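Local coordinates for terminal oxygenase component of carbazole 1,9a-dioxygenase (Nocardioides aromaticivorans, PDB 3GCF), which serves as the terminal oxygenase of carbazole 1,9a-dioxygenase, probably passing electrons from a Rieske [2Fe-2S] cluster to a mononuclear iron that activates oxygen for attack on carbazole, at residues Y221-S234 against K261-V273. Sequence-based numbering, arbitrary orientation.
Sequences YDENWPKGVLDRLS and KVAAQVSVWLPGV
The carbonyl oxygen of Lys227 takes the N-H of Leu270 (O to N 2.9 Å) almost head-on, and the CA-H of Trp269 also leans on it. From there strands 228-231 and 265-269 run antiparallel. Val229 and Val268 exchange two backbone bonds; Asp231 N gives a straight one to Val266 O (2.8 Å), answered by a weak bond from Val266 N. Past the strand ends, Ser234 N reaches Ala264 O. Trp269 contributes most to the contact, on the face it shares with Leu230 and Ser267: its CG lies beside the backbone N (chi1 -50°), laying one indole face against Gly228, whose CA sits 3.5 Å above the ring plane, toward its rim. Trp269 CH2 meets Tyr221 CD2 at 3.5 Å, the two rings nearly parallel but slid apart, while NE1 donates to Ser267 OG (2.9 Å) and helps hold the ring's rotation. An alanine in place of Trp269 is likely to cost Gly228 and Tyr221 their indole contact and leave Ser267 OG without this donor. On the opposite face Val266, its side chain about 10 Å from the bound iron, packs CG1 against Asp231 CB (3.6 Å) and Leu233 CD1. The pair belongs to the seven-stranded sheet of the catalytic domain, between strands 218-221 and 273-277, with helix 364-376 touching Asp231 and Leu270.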
loop_
_atom_site.group_PDB
_atom_site.type_symbol
_atom_site.label_atom_id
_atom_site.label_comp_id
_atom_site.label_asym_id
_atom_site.label_seq_id
_atom_site.Cartn_x
_atom_site.Cartn_y
_atom_site.Cartn_z
ATOM N N TYR A 221 -17.920 -16.574 34.801
ATOM C CA TYR A 221 -18.417 -17.939 34.692
ATOM C C TYR A 221 -17.264 -18.766 34.163
ATOM O O TYR A 221 -16.943 -18.711 32.976
ATOM C CB TYR A 221 -19.599 -17.999 33.727
ATOM C CG TYR A 221 -20.866 -17.416 34.305
ATOM C CD1 TYR A 221 -21.620 -18.130 35.234
ATOM C CD2 TYR A 221 -21.282 -16.128 33.971
ATOM C CE1 TYR A 221 -22.755 -17.578 35.822
ATOM C CE2 TYR A 221 -22.417 -15.563 34.556
ATOM C CZ TYR A 221 -23.146 -16.296 35.481
ATOM O OH TYR A 221 -24.264 -15.754 36.070
ATOM N N ASP A 222 -16.632 -19.524 35.051
ATOM C CA ASP A 222 -15.489 -20.337 34.670
ATOM C C ASP A 222 -15.609 -21.771 35.180
ATOM O O ASP A 222 -14.627 -22.386 35.587
ATOM C CB ASP A 222 -14.218 -19.670 35.199
ATOM C CG ASP A 222 -12.958 -20.398 34.791
ATOM O OD1 ASP A 222 -12.965 -21.063 33.734
ATOM O OD2 ASP A 222 -11.955 -20.287 35.528
ATOM N N GLU A 223 -16.827 -22.294 35.155
ATOM C CA GLU A 223 -17.094 -23.656 35.597
ATOM C C GLU A 223 -17.649 -24.417 34.400
ATOM O O GLU A 223 -18.827 -24.291 34.072
ATOM C CB GLU A 223 -18.123 -23.649 36.731
ATOM C CG GLU A 223 -18.311 -24.996 37.406
ATOM C CD GLU A 223 -19.381 -24.968 38.484
ATOM O OE1 GLU A 223 -20.576 -24.802 38.141
ATOM O OE2 GLU A 223 -19.023 -25.106 39.677
ATOM N N ASN A 224 -16.804 -25.211 33.750
ATOM C CA ASN A 224 -17.228 -25.955 32.564
ATOM C C ASN A 224 -17.389 -24.931 31.443
ATOM O O ASN A 224 -16.786 -23.856 31.494
ATOM C CB ASN A 224 -18.561 -26.675 32.814
ATOM C CG ASN A 224 -18.428 -27.850 33.772
ATOM O OD1 ASN A 224 -19.409 -28.277 34.380
ATOM N ND2 ASN A 224 -17.216 -28.386 33.899
ATOM N N TRP A 225 -18.193 -25.256 30.437
ATOM C CA TRP A 225 -18.415 -24.344 29.322
ATOM C C TRP A 225 -19.904 -24.096 29.114
ATOM O O TRP A 225 -20.732 -24.932 29.461
ATOM C CB TRP A 225 -17.804 -24.908 28.035
ATOM C CG TRP A 225 -16.324 -25.138 28.103
ATOM C CD1 TRP A 225 -15.686 -26.281 28.501
ATOM C CD2 TRP A 225 -15.294 -24.202 27.759
ATOM N NE1 TRP A 225 -14.321 -26.113 28.423
ATOM C CE2 TRP A 225 -14.053 -24.848 27.971
ATOM C CE3 TRP A 225 -15.297 -22.881 27.296
ATOM C CZ2 TRP A 225 -12.828 -24.215 27.732
ATOM C CZ3 TRP A 225 -14.077 -22.252 27.061
ATOM C CH2 TRP A 225 -12.859 -22.922 27.279
ATOM N N PRO A 226 -20.265 -22.940 28.531
ATOM C CA PRO A 226 -19.368 -21.875 28.062
ATOM C C PRO A 226 -18.787 -21.023 29.188
ATOM O O PRO A 226 -19.327 -20.988 30.290
ATOM C CB PRO A 226 -20.267 -21.062 27.133
ATOM C CG PRO A 226 -21.601 -21.172 27.809
ATOM C CD PRO A 226 -21.663 -22.639 28.175
ATOM N N LYS A 227 -17.687 -20.333 28.906
ATOM C CA LYS A 227 -17.058 -19.481 29.904
ATOM C C LYS A 227 -17.130 -18.031 29.449
ATOM O O LYS A 227 -16.988 -17.738 28.256
ATOM C CB LYS A 227 -15.594 -19.876 30.106
ATOM C CG LYS A 227 -15.369 -21.313 30.556
ATOM C CD LYS A 227 -13.872 -21.608 30.663
ATOM C CE LYS A 227 -13.602 -23.071 31.010
ATOM N NZ LYS A 227 -14.198 -23.475 32.323
ATOM N N GLY A 228 -17.356 -17.125 30.396
ATOM C CA GLY A 228 -17.436 -15.723 30.053
ATOM C C GLY A 228 -17.597 -14.803 31.246
ATOM O O GLY A 228 -17.549 -15.233 32.396
ATOM N N VAL A 229 -17.794 -13.521 30.957
ATOM C CA VAL A 229 -17.971 -12.513 31.984
ATOM C C VAL A 229 -19.315 -11.821 31.759
ATOM O O VAL A 229 -19.660 -11.471 30.633
ATOM C CB VAL A 229 -16.837 -11.474 31.930
ATOM C CG1 VAL A 229 -16.912 -10.564 33.140
ATOM C CG2 VAL A 229 -15.490 -12.182 31.863
ATOM N N LEU A 230 -20.072 -11.633 32.834
ATOM C CA LEU A 230 -21.378 -11.000 32.737
ATOM C C LEU A 230 -21.473 -9.714 33.549
ATOM O O LEU A 230 -21.104 -9.682 34.728
ATOM C CB LEU A 230 -22.455 -11.984 33.201
ATOM C CG LEU A 230 -23.951 -11.631 33.199
ATOM C CD1 LEU A 230 -24.260 -10.636 34.286
ATOM C CD2 LEU A 230 -24.352 -11.099 31.853
ATOM N N ASP A 231 -21.965 -8.655 32.906
ATOM C CA ASP A 231 -22.158 -7.362 33.563
ATOM C C ASP A 231 -23.649 -7.240 33.896
ATOM O O ASP A 231 -24.493 -7.262 33.001
ATOM C CB ASP A 231 -21.771 -6.196 32.638
ATOM C CG ASP A 231 -20.279 -6.101 32.381
ATOM O OD1 ASP A 231 -19.493 -6.833 33.023
ATOM O OD2 ASP A 231 -19.892 -5.272 31.527
ATOM N N ARG A 232 -23.976 -7.120 35.177
ATOM C CA ARG A 232 -25.374 -6.988 35.590
ATOM C C ARG A 232 -25.760 -5.511 35.582
ATOM O O ARG A 232 -25.967 -4.900 36.631
ATOM C CB ARG A 232 -25.563 -7.584 36.987
ATOM C CG ARG A 232 -25.335 -9.085 37.044
ATOM C CD ARG A 232 -25.945 -9.685 38.304
ATOM N NE ARG A 232 -26.487 -11.016 38.041
ATOM C CZ ARG A 232 -25.772 -12.133 38.072
ATOM N NH1 ARG A 232 -24.480 -12.078 38.367
ATOM N NH2 ARG A 232 -26.343 -13.298 37.788
ATOM N N LEU A 233 -25.864 -4.947 34.383
ATOM C CA LEU A 233 -26.172 -3.532 34.211
ATOM C C LEU A 233 -27.420 -3.004 34.924
ATOM O O LEU A 233 -27.375 -1.938 35.536
ATOM C CB LEU A 233 -26.261 -3.199 32.716
ATOM C CG LEU A 233 -25.027 -3.515 31.851
ATOM C CD1 LEU A 233 -25.296 -3.081 30.420
ATOM C CD2 LEU A 233 -23.794 -2.805 32.395
ATOM N N SER A 234 -28.521 -3.743 34.851
ATOM C CA SER A 234 -29.773 -3.303 35.462
ATOM C C SER A 234 -29.863 -3.457 36.974
ATOM O O SER A 234 -30.746 -2.872 37.602
ATOM C CB SER A 234 -30.949 -4.047 34.838
ATOM O OG SER A 234 -30.842 -5.434 35.107
ATOM N N LYS A 261 -36.634 0.153 27.661
ATOM C CA LYS A 261 -35.441 -0.152 28.424
ATOM C C LYS A 261 -34.716 -1.322 27.766
ATOM O O LYS A 261 -35.317 -2.357 27.487
ATOM C CB LYS A 261 -35.822 -0.518 29.862
ATOM C CG LYS A 261 -34.640 -0.777 30.795
ATOM C CD LYS A 261 -33.929 0.513 31.230
ATOM C CE LYS A 261 -33.112 1.143 30.102
ATOM N NZ LYS A 261 -32.548 2.468 30.502
ATOM N N VAL A 262 -33.424 -1.154 27.517
ATOM C CA VAL A 262 -32.645 -2.210 26.895
ATOM C C VAL A 262 -31.337 -2.400 27.642
ATOM O O VAL A 262 -31.070 -1.710 28.618
ATOM C CB VAL A 262 -32.358 -1.890 25.406
ATOM C CG1 VAL A 262 -33.680 -1.770 24.637
ATOM C CG2 VAL A 262 -31.540 -0.602 25.287
ATOM N N ALA A 263 -30.532 -3.356 27.195
ATOM C CA ALA A 263 -29.249 -3.627 27.829
ATOM C C ALA A 263 -29.349 -3.782 29.357
ATOM O O ALA A 263 -28.748 -3.019 30.113
ATOM C CB ALA A 263 -28.251 -2.515 27.470
ATOM N N ALA A 264 -30.123 -4.764 29.806
ATOM C CA ALA A 264 -30.260 -5.033 31.231
ATOM C C ALA A 264 -28.998 -5.786 31.640
ATOM O O ALA A 264 -28.548 -5.707 32.788
ATOM C CB ALA A 264 -31.487 -5.898 31.487
ATOM N N GLN A 265 -28.433 -6.515 30.682
ATOM C CA GLN A 265 -27.216 -7.291 30.899
ATOM C C GLN A 265 -26.407 -7.384 29.615
ATOM O O GLN A 265 -26.973 -7.444 28.522
ATOM C CB GLN A 265 -27.550 -8.723 31.347
ATOM C CG GLN A 265 -28.149 -8.846 32.740
ATOM C CD GLN A 265 -28.407 -10.293 33.140
ATOM O OE1 GLN A 265 -28.576 -10.599 34.318
ATOM N NE2 GLN A 265 -28.447 -11.185 32.160
ATOM N N VAL A 266 -25.086 -7.388 29.753
ATOM C CA VAL A 266 -24.205 -7.539 28.604
ATOM C C VAL A 266 -23.122 -8.510 29.040
ATOM O O VAL A 266 -22.620 -8.430 30.164
ATOM C CB VAL A 266 -23.574 -6.195 28.151
ATOM C CG1 VAL A 266 -22.750 -5.583 29.265
ATOM C CG2 VAL A 266 -22.717 -6.433 26.918
ATOM N N SER A 267 -22.774 -9.441 28.162
ATOM C CA SER A 267 -21.769 -10.430 28.500
ATOM C C SER A 267 -20.962 -10.882 27.297
ATOM O O SER A 267 -21.414 -10.794 26.155
ATOM C CB SER A 267 -22.442 -11.648 29.148
ATOM O OG SER A 267 -23.432 -12.197 28.292
ATOM N N VAL A 268 -19.760 -11.372 27.567
ATOM C CA VAL A 268 -18.894 -11.867 26.512
ATOM C C VAL A 268 -18.449 -13.272 26.905
ATOM O O VAL A 268 -18.150 -13.533 28.072
ATOM C CB VAL A 268 -17.666 -10.940 26.308
ATOM C CG1 VAL A 268 -16.825 -10.896 27.573
ATOM C CG2 VAL A 268 -16.845 -11.422 25.122
ATOM N N TRP A 269 -18.418 -14.174 25.929
ATOM C CA TRP A 269 -18.037 -15.557 26.174
ATOM C C TRP A 269 -16.964 -16.026 25.198
ATOM O O TRP A 269 -16.917 -15.577 24.048
ATOM C CB TRP A 269 -19.273 -16.454 26.057
ATOM C CG TRP A 269 -20.428 -15.947 26.873
ATOM C CD1 TRP A 269 -21.224 -14.878 26.587
ATOM C CD2 TRP A 269 -20.847 -16.425 28.154
ATOM N NE1 TRP A 269 -22.108 -14.653 27.613
ATOM C CE2 TRP A 269 -21.898 -15.589 28.590
ATOM C CE3 TRP A 269 -20.432 -17.480 28.983
ATOM C CZ2 TRP A 269 -22.543 -15.772 29.819
ATOM C CZ3 TRP A 269 -21.070 -17.662 30.205
ATOM C CH2 TRP A 269 -22.115 -16.810 30.611
ATOM N N LEU A 270 -16.094 -16.920 25.658
ATOM C CA LEU A 270 -15.040 -17.448 24.800
ATOM C C LEU A 270 -15.717 -18.143 23.619
ATOM O O LEU A 270 -16.789 -18.726 23.771
ATOM C CB LEU A 270 -14.165 -18.440 25.574
ATOM C CG LEU A 270 -13.109 -17.829 26.502
ATOM C CD1 LEU A 270 -12.496 -18.907 27.389
ATOM C CD2 LEU A 270 -12.022 -17.164 25.657
ATOM N N PRO A 271 -15.097 -18.101 22.429
ATOM C CA PRO A 271 -13.812 -17.470 22.115
ATOM C C PRO A 271 -13.858 -15.953 21.928
ATOM O O PRO A 271 -12.849 -15.342 21.570
ATOM C CB PRO A 271 -13.389 -18.192 20.842
ATOM C CG PRO A 271 -14.698 -18.369 20.138
ATOM C CD PRO A 271 -15.618 -18.833 21.258
ATOM N N GLY A 272 -15.022 -15.353 22.172
ATOM C CA GLY A 272 -15.170 -13.912 22.029
ATOM C C GLY A 272 -16.497 -13.564 21.378
ATOM O O GLY A 272 -16.536 -13.045 20.260
ATOM N N VAL A 273 -17.586 -13.850 22.087
ATOM C CA VAL A 273 -18.934 -13.617 21.579
ATOM C C VAL A 273 -19.742 -12.784 22.567
ATOM O O VAL A 273 -19.872 -13.142 23.740
ATOM C CB VAL A 273 -19.651 -14.970 21.332
ATOM C CG1 VAL A 273 -20.995 -14.750 20.632
ATOM C CG2 VAL A 273 -18.751 -15.880 20.501
HETATM O O HOH W 1 -17.219 -20.219 25.951
HETATM O O HOH W 2 -29.366 -13.349 36.027
#